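Local coordinates for O-ureido-L-serine synthase (Streptomyces lavendulae, PDB 3X44), which catalyses the pyridoxal-phosphate-dependent addition of hydroxyurea to O-acetyl-L-serine, giving O-ureido-L-serine for biosynthesis of the antibiotic D-cycloserine, at residues A23-S35 / A277-P291. The protein carries 1 engineered substitution. Residues are numbered along the deposited sequence; the frame is centred on the assembly and turned at random.
Sequences APEHTSVYVKVES and AEHAPEGTVLLAMLP. With PUS ((E)-O-(carbamoylamino)-N-({3-hydroxy-2-methyl-5-[(phosphonooxy)methyl]pyridin-4-yl}methylidene)-L-serine), chain C.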
loop_
_atom_site.group_PDB
_atom_site.type_symbol
_atom_site.label_atom_id
_atom_site.label_comp_id
_atom_site.label_asym_id
_atom_site.label_seq_id
_atom_site.Cartn_x
_atom_site.Cartn_y
_atom_site.Cartn_z
ATOM N N ALA A 23 15.953 20.644 8.772
ATOM C CA ALA A 23 16.629 20.044 9.916
ATOM C C ALA A 23 18.133 20.279 9.958
ATOM O O ALA A 23 18.783 20.376 8.921
ATOM C CB ALA A 23 16.355 18.549 9.944
ATOM N N PRO A 24 18.701 20.391 11.172
ATOM C CA PRO A 24 20.147 20.602 11.314
ATOM C C PRO A 24 20.870 19.421 10.658
ATOM O O PRO A 24 20.460 18.269 10.811
ATOM C CB PRO A 24 20.362 20.656 12.828
ATOM C CG PRO A 24 19.012 20.992 13.399
ATOM C CD PRO A 24 18.014 20.357 12.476
ATOM N N GLU A 25 21.942 19.714 9.928
ATOM C CA GLU A 25 22.709 18.698 9.202
ATOM C C GLU A 25 22.987 17.367 9.898
ATOM O O GLU A 25 22.867 16.309 9.279
ATOM C CB GLU A 25 24.042 19.289 8.730
ATOM C CG GLU A 25 24.497 18.768 7.373
ATOM C CD GLU A 25 25.976 18.420 7.340
ATOM O OE1 GLU A 25 26.771 19.129 7.997
ATOM O OE2 GLU A 25 26.344 17.439 6.655
ATOM N N HIS A 26 23.362 17.414 11.172
ATOM C CA HIS A 26 23.684 16.195 11.913
ATOM C C HIS A 26 22.477 15.378 12.379
ATOM O O HIS A 26 22.633 14.362 13.063
ATOM C CB HIS A 26 24.560 16.543 13.121
ATOM C CG HIS A 26 23.866 17.385 14.149
ATOM N ND1 HIS A 26 23.525 18.702 13.927
ATOM C CD2 HIS A 26 23.449 17.094 15.405
ATOM C CE1 HIS A 26 22.926 19.187 15.001
ATOM N NE2 HIS A 26 22.869 18.232 15.912
ATOM N N THR A 27 21.276 15.810 12.009
ATOM C CA THR A 27 20.075 15.098 12.420
ATOM C C THR A 27 19.105 14.811 11.279
ATOM O O THR A 27 19.322 15.211 10.133
ATOM C CB THR A 27 19.314 15.881 13.497
ATOM O OG1 THR A 27 18.654 17.002 12.890
ATOM C CG2 THR A 27 20.268 16.370 14.574
ATOM N N SER A 28 18.032 14.101 11.615
ATOM C CA SER A 28 16.992 13.753 10.654
ATOM C C SER A 28 15.654 14.021 11.324
ATOM O O SER A 28 15.405 13.558 12.438
ATOM C CB SER A 28 17.071 12.271 10.270
ATOM O OG SER A 28 18.188 12.003 9.443
ATOM N N VAL A 29 14.801 14.783 10.653
ATOM C CA VAL A 29 13.489 15.089 11.191
ATOM C C VAL A 29 12.444 14.570 10.223
ATOM O O VAL A 29 12.453 14.917 9.046
ATOM C CB VAL A 29 13.288 16.610 11.381
ATOM C CG1 VAL A 29 11.891 16.888 11.930
ATOM C CG2 VAL A 29 14.342 17.161 12.335
ATOM N N TYR A 30 11.556 13.725 10.730
ATOM C CA TYR A 30 10.493 13.153 9.919
ATOM C C TYR A 30 9.177 13.728 10.417
ATOM O O TYR A 30 9.086 14.150 11.565
ATOM C CB TYR A 30 10.491 11.632 10.055
ATOM C CG TYR A 30 11.638 10.938 9.345
ATOM C CD1 TYR A 30 12.839 10.680 10.008
ATOM C CD2 TYR A 30 11.508 10.507 8.021
ATOM C CE1 TYR A 30 13.880 10.007 9.372
ATOM C CE2 TYR A 30 12.553 9.830 7.379
ATOM C CZ TYR A 30 13.729 9.584 8.062
ATOM O OH TYR A 30 14.748 8.901 7.443
ATOM N N VAL A 31 8.166 13.755 9.556
ATOM C CA VAL A 31 6.865 14.294 9.932
ATOM C C VAL A 31 5.706 13.410 9.461
ATOM O O VAL A 31 5.733 12.882 8.346
ATOM C CB VAL A 31 6.672 15.737 9.357
ATOM C CG1 VAL A 31 7.627 16.697 10.039
ATOM C CG2 VAL A 31 6.908 15.756 7.847
ATOM N N LYS A 32 4.708 13.224 10.330
ATOM C CA LYS A 32 3.521 12.433 9.992
ATOM C C LYS A 32 2.494 13.419 9.455
ATOM O O LYS A 32 2.040 14.320 10.170
ATOM C CB LYS A 32 2.965 11.710 11.228
ATOM C CG LYS A 32 2.033 10.530 10.904
ATOM C CD LYS A 32 2.178 9.374 11.906
ATOM C CE LYS A 32 1.204 8.226 11.616
ATOM N NZ LYS A 32 1.324 7.657 10.225
ATOM N N VAL A 33 2.146 13.246 8.186
ATOM C CA VAL A 33 1.214 14.126 7.496
ATOM C C VAL A 33 -0.232 13.644 7.528
ATOM O O VAL A 33 -0.702 12.983 6.604
ATOM C CB VAL A 33 1.657 14.304 6.030
ATOM C CG1 VAL A 33 1.008 15.548 5.429
ATOM C CG2 VAL A 33 3.166 14.409 5.976
ATOM N N GLU A 34 -0.936 14.012 8.595
ATOM C CA GLU A 34 -2.330 13.627 8.796
ATOM C C GLU A 34 -3.319 14.320 7.852
ATOM O O GLU A 34 -4.503 13.999 7.845
ATOM C CB GLU A 34 -2.722 13.899 10.251
ATOM C CG GLU A 34 -1.952 13.044 11.250
ATOM C CD GLU A 34 -2.239 11.565 11.090
ATOM O OE1 GLU A 34 -1.278 10.768 11.032
ATOM O OE2 GLU A 34 -3.431 11.199 11.025
ATOM N N SER A 35 -2.830 15.269 7.060
ATOM C CA SER A 35 -3.686 15.977 6.115
ATOM C C SER A 35 -4.164 14.996 5.050
ATOM O O SER A 35 -5.168 15.230 4.384
ATOM C CB SER A 35 -2.913 17.123 5.453
ATOM O OG SER A 35 -1.756 16.632 4.807
ATOM N N ALA A 277 16.625 19.248 17.999
ATOM C CA ALA A 277 17.628 18.811 17.035
ATOM C C ALA A 277 18.883 19.677 17.065
ATOM O O ALA A 277 19.995 19.179 16.866
ATOM C CB ALA A 277 17.033 18.807 15.637
ATOM N N GLU A 278 18.688 20.969 17.310
ATOM C CA GLU A 278 19.770 21.943 17.370
ATOM C C GLU A 278 20.899 21.539 18.318
ATOM O O GLU A 278 22.074 21.617 17.961
ATOM C CB GLU A 278 19.218 23.306 17.802
ATOM C CG GLU A 278 19.168 24.350 16.691
ATOM C CD GLU A 278 18.078 25.393 16.912
ATOM O OE1 GLU A 278 18.367 26.602 16.781
ATOM O OE2 GLU A 278 16.930 25.002 17.215
ATOM N N HIS A 279 20.542 21.109 19.524
ATOM C CA HIS A 279 21.539 20.719 20.516
ATOM C C HIS A 279 21.611 19.211 20.767
ATOM O O HIS A 279 22.081 18.776 21.823
ATOM C CB HIS A 279 21.273 21.436 21.849
ATOM C CG HIS A 279 20.663 22.797 21.701
ATOM N ND1 HIS A 279 19.667 23.258 22.536
ATOM C CD2 HIS A 279 20.909 23.797 20.821
ATOM C CE1 HIS A 279 19.324 24.482 22.175
ATOM N NE2 HIS A 279 20.063 24.833 21.138
ATOM N N ALA A 280 21.159 18.416 19.801
ATOM C CA ALA A 280 21.176 16.957 19.945
ATOM C C ALA A 280 22.411 16.315 19.310
ATOM O O ALA A 280 23.023 16.885 18.411
ATOM C CB ALA A 280 19.909 16.359 19.331
ATOM N N PRO A 281 22.803 15.122 19.787
ATOM C CA PRO A 281 23.974 14.436 19.226
ATOM C C PRO A 281 23.763 14.038 17.772
ATOM O O PRO A 281 22.633 13.848 17.326
ATOM C CB PRO A 281 24.149 13.214 20.127
ATOM C CG PRO A 281 22.816 13.005 20.757
ATOM C CD PRO A 281 22.197 14.365 20.896
ATOM N N GLU A 282 24.859 13.911 17.035
ATOM C CA GLU A 282 24.794 13.532 15.630
ATOM C C GLU A 282 24.065 12.200 15.457
ATOM O O GLU A 282 24.216 11.294 16.273
ATOM C CB GLU A 282 26.207 13.426 15.055
ATOM C CG GLU A 282 27.161 14.504 15.558
ATOM C CD GLU A 282 28.181 14.921 14.511
ATOM O OE1 GLU A 282 28.561 16.113 14.486
ATOM O OE2 GLU A 282 28.602 14.054 13.712
ATOM N N GLY A 283 23.276 12.089 14.393
ATOM C CA GLY A 283 22.535 10.865 14.133
ATOM C C GLY A 283 21.135 10.843 14.728
ATOM O O GLY A 283 20.316 9.995 14.374
ATOM N N THR A 284 20.861 11.780 15.629
ATOM C CA THR A 284 19.560 11.870 16.291
ATOM C C THR A 284 18.409 11.951 15.289
ATOM O O THR A 284 18.422 12.787 14.383
ATOM C CB THR A 284 19.509 13.105 17.218
ATOM O OG1 THR A 284 20.443 12.934 18.291
ATOM C CG2 THR A 284 18.110 13.296 17.795
ATOM N N VAL A 285 17.424 11.070 15.455
ATOM C CA VAL A 285 16.252 11.037 14.580
ATOM C C VAL A 285 14.993 11.433 15.358
ATOM O O VAL A 285 14.723 10.896 16.436
ATOM C CB VAL A 285 16.031 9.635 13.975
ATOM C CG1 VAL A 285 14.831 9.669 13.040
ATOM C CG2 VAL A 285 17.277 9.186 13.220
ATOM N N LEU A 286 14.229 12.370 14.804
ATOM C CA LEU A 286 13.015 12.846 15.452
ATOM C C LEU A 286 11.799 12.760 14.547
ATOM O O LEU A 286 11.912 12.919 13.336
ATOM C CB LEU A 286 13.196 14.299 15.890
ATOM C CG LEU A 286 14.416 14.603 16.758
ATOM C CD1 LEU A 286 15.590 15.059 15.880
ATOM C CD2 LEU A 286 14.044 15.684 17.761
ATOM N N LEU A 287 10.638 12.514 15.153
ATOM C CA LEU A 287 9.375 12.427 14.428
ATOM C C LEU A 287 8.383 13.436 15.003
ATOM O O LEU A 287 8.135 13.452 16.214
ATOM C CB LEU A 287 8.782 11.026 14.546
ATOM C CG LEU A 287 7.387 10.862 13.938
ATOM C CD1 LEU A 287 7.490 10.987 12.410
ATOM C CD2 LEU A 287 6.797 9.510 14.328
ATOM N N ALA A 288 7.811 14.262 14.128
ATOM C CA ALA A 288 6.845 15.279 14.526
ATOM C C ALA A 288 5.489 15.077 13.850
ATOM O O ALA A 288 5.416 14.780 12.653
ATOM C CB ALA A 288 7.382 16.671 14.186
ATOM N N MET A 289 4.420 15.246 14.625
ATOM C CA MET A 289 3.065 15.101 14.106
ATOM C C MET A 289 2.584 16.396 13.456
ATOM O O MET A 289 2.769 17.476 14.006
ATOM C CB MET A 289 2.092 14.747 15.234
ATOM C CG MET A 289 2.360 13.425 15.918
ATOM S SD MET A 289 1.991 12.038 14.833
ATOM C CE MET A 289 0.217 12.236 14.598
ATOM N N LEU A 290 1.979 16.277 12.277
ATOM C CA LEU A 290 1.413 17.418 11.564
ATOM C C LEU A 290 -0.071 17.041 11.497
ATOM O O LEU A 290 -0.512 16.320 10.596
ATOM C CB LEU A 290 2.000 17.542 10.151
ATOM C CG LEU A 290 3.522 17.455 9.952
ATOM C CD1 LEU A 290 3.842 17.889 8.528
ATOM C CD2 LEU A 290 4.268 18.324 10.964
ATOM N N PRO A 291 -0.853 17.509 12.477
ATOM C CA PRO A 291 -2.291 17.242 12.595
ATOM C C PRO A 291 -3.224 17.560 11.438
ATOM O O PRO A 291 -4.160 16.800 11.184
ATOM C CB PRO A 291 -2.684 17.982 13.873
ATOM C CG PRO A 291 -1.390 18.035 14.673
ATOM C CD PRO A 291 -0.369 18.329 13.605
HETATM N N PUS C . -8.599 18.844 17.800
HETATM C CA PUS C . -9.837 18.445 18.583
HETATM C CB PUS C . -9.742 18.896 20.084
HETATM O OG PUS C . -9.579 20.384 20.163
HETATM N ND PUS C . -10.196 20.913 21.358
HETATM C CE PUS C . -9.455 21.630 22.232
HETATM N NZ2 PUS C . -8.114 21.530 22.223
HETATM O OZ1 PUS C . -9.989 22.350 23.014
HETATM C C PUS C . -11.071 19.101 17.924
HETATM O O PUS C . -11.010 19.449 16.778
HETATM O OT PUS C . -12.088 19.259 18.555
HETATM C C2 PUS C . -4.940 20.149 15.634
HETATM C C3 PUS C . -6.195 19.649 16.226
HETATM C C4 PUS C . -6.127 18.815 17.432
HETATM C C5 PUS C . -4.810 18.485 17.989
HETATM C C6 PUS C . -3.614 19.022 17.321
HETATM C C2A PUS C . -4.972 21.039 14.424
HETATM C C4A PUS C . -7.380 18.434 18.188
HETATM C C5A PUS C . -4.667 17.619 19.231
HETATM N N1 PUS C . -3.727 19.817 16.202
HETATM O O3 PUS C . -7.374 19.906 15.628
HETATM O O1P PUS C . -6.805 15.791 20.411
HETATM O O2P PUS C . -5.360 14.024 19.797
HETATM O O3P PUS C . -4.587 15.723 21.269
HETATM O O4P PUS C . -4.960 16.215 18.921
HETATM P P PUS C . -5.431 15.441 20.106
HETATM O O HOH W 1 -0.584 17.333 7.827
#
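Gly283 N donates to His26 O over 2.7 Å and precedes the backbone ladder of strands 28-33 and 285-290, which runs on into Glu34. Ser28, Tyr30, Lys32 and Glu34 donate to Thr284, Leu286, Ala288 and Leu290; Leu286, Ala288 and Leu290 return the bond to Ser28, Tyr30 and Lys32. A water accepts from Ser35 N and donates to Leu290 O, which Glu34 N already holds. Before the strands, the His26 ring, with CG between the backbone N and carbonyl carbon (chi1 65°), reaches into the turn after helix 264-278, where NE2 makes a weak, bent bond to Ala280 O (2.8 Å). The methyl CG2 of Thr27 lies above one face of this ring, toward its rim.

The two strands are parallel neighbours in the mixed sheet of this fold-type II PLP enzyme, between strands 16-18 and 171-174. At their C-terminal end the Pro291 ring meets the PLP-O-ureido-L-serine aldimine, CB lying 3.1 Å from the pyridine N1.

On one face, Leu290 crosses Val31, CG 3.6 Å from Val31 CB, with one methyl beside each valine branch; helix 264-278 packs against Leu290 on this face. On the other, Val285 CG1 meets the edge of the Tyr30 ring 3.8 Å from CD1, and Phe164 joins that ring edge-to-face. Bends at chi2 (-70°) and chi3 (-64°) lay Met289 SD alongside Lys32, 3.7 Å from Lys32 CB, and bring CE to 4.1 Å from Glu34 CG. The lysine amine continues to a salt bridge with Glu159; Glu34 OE2 forms one with Arg45, and OE1 a hydrogen bond with Thr14.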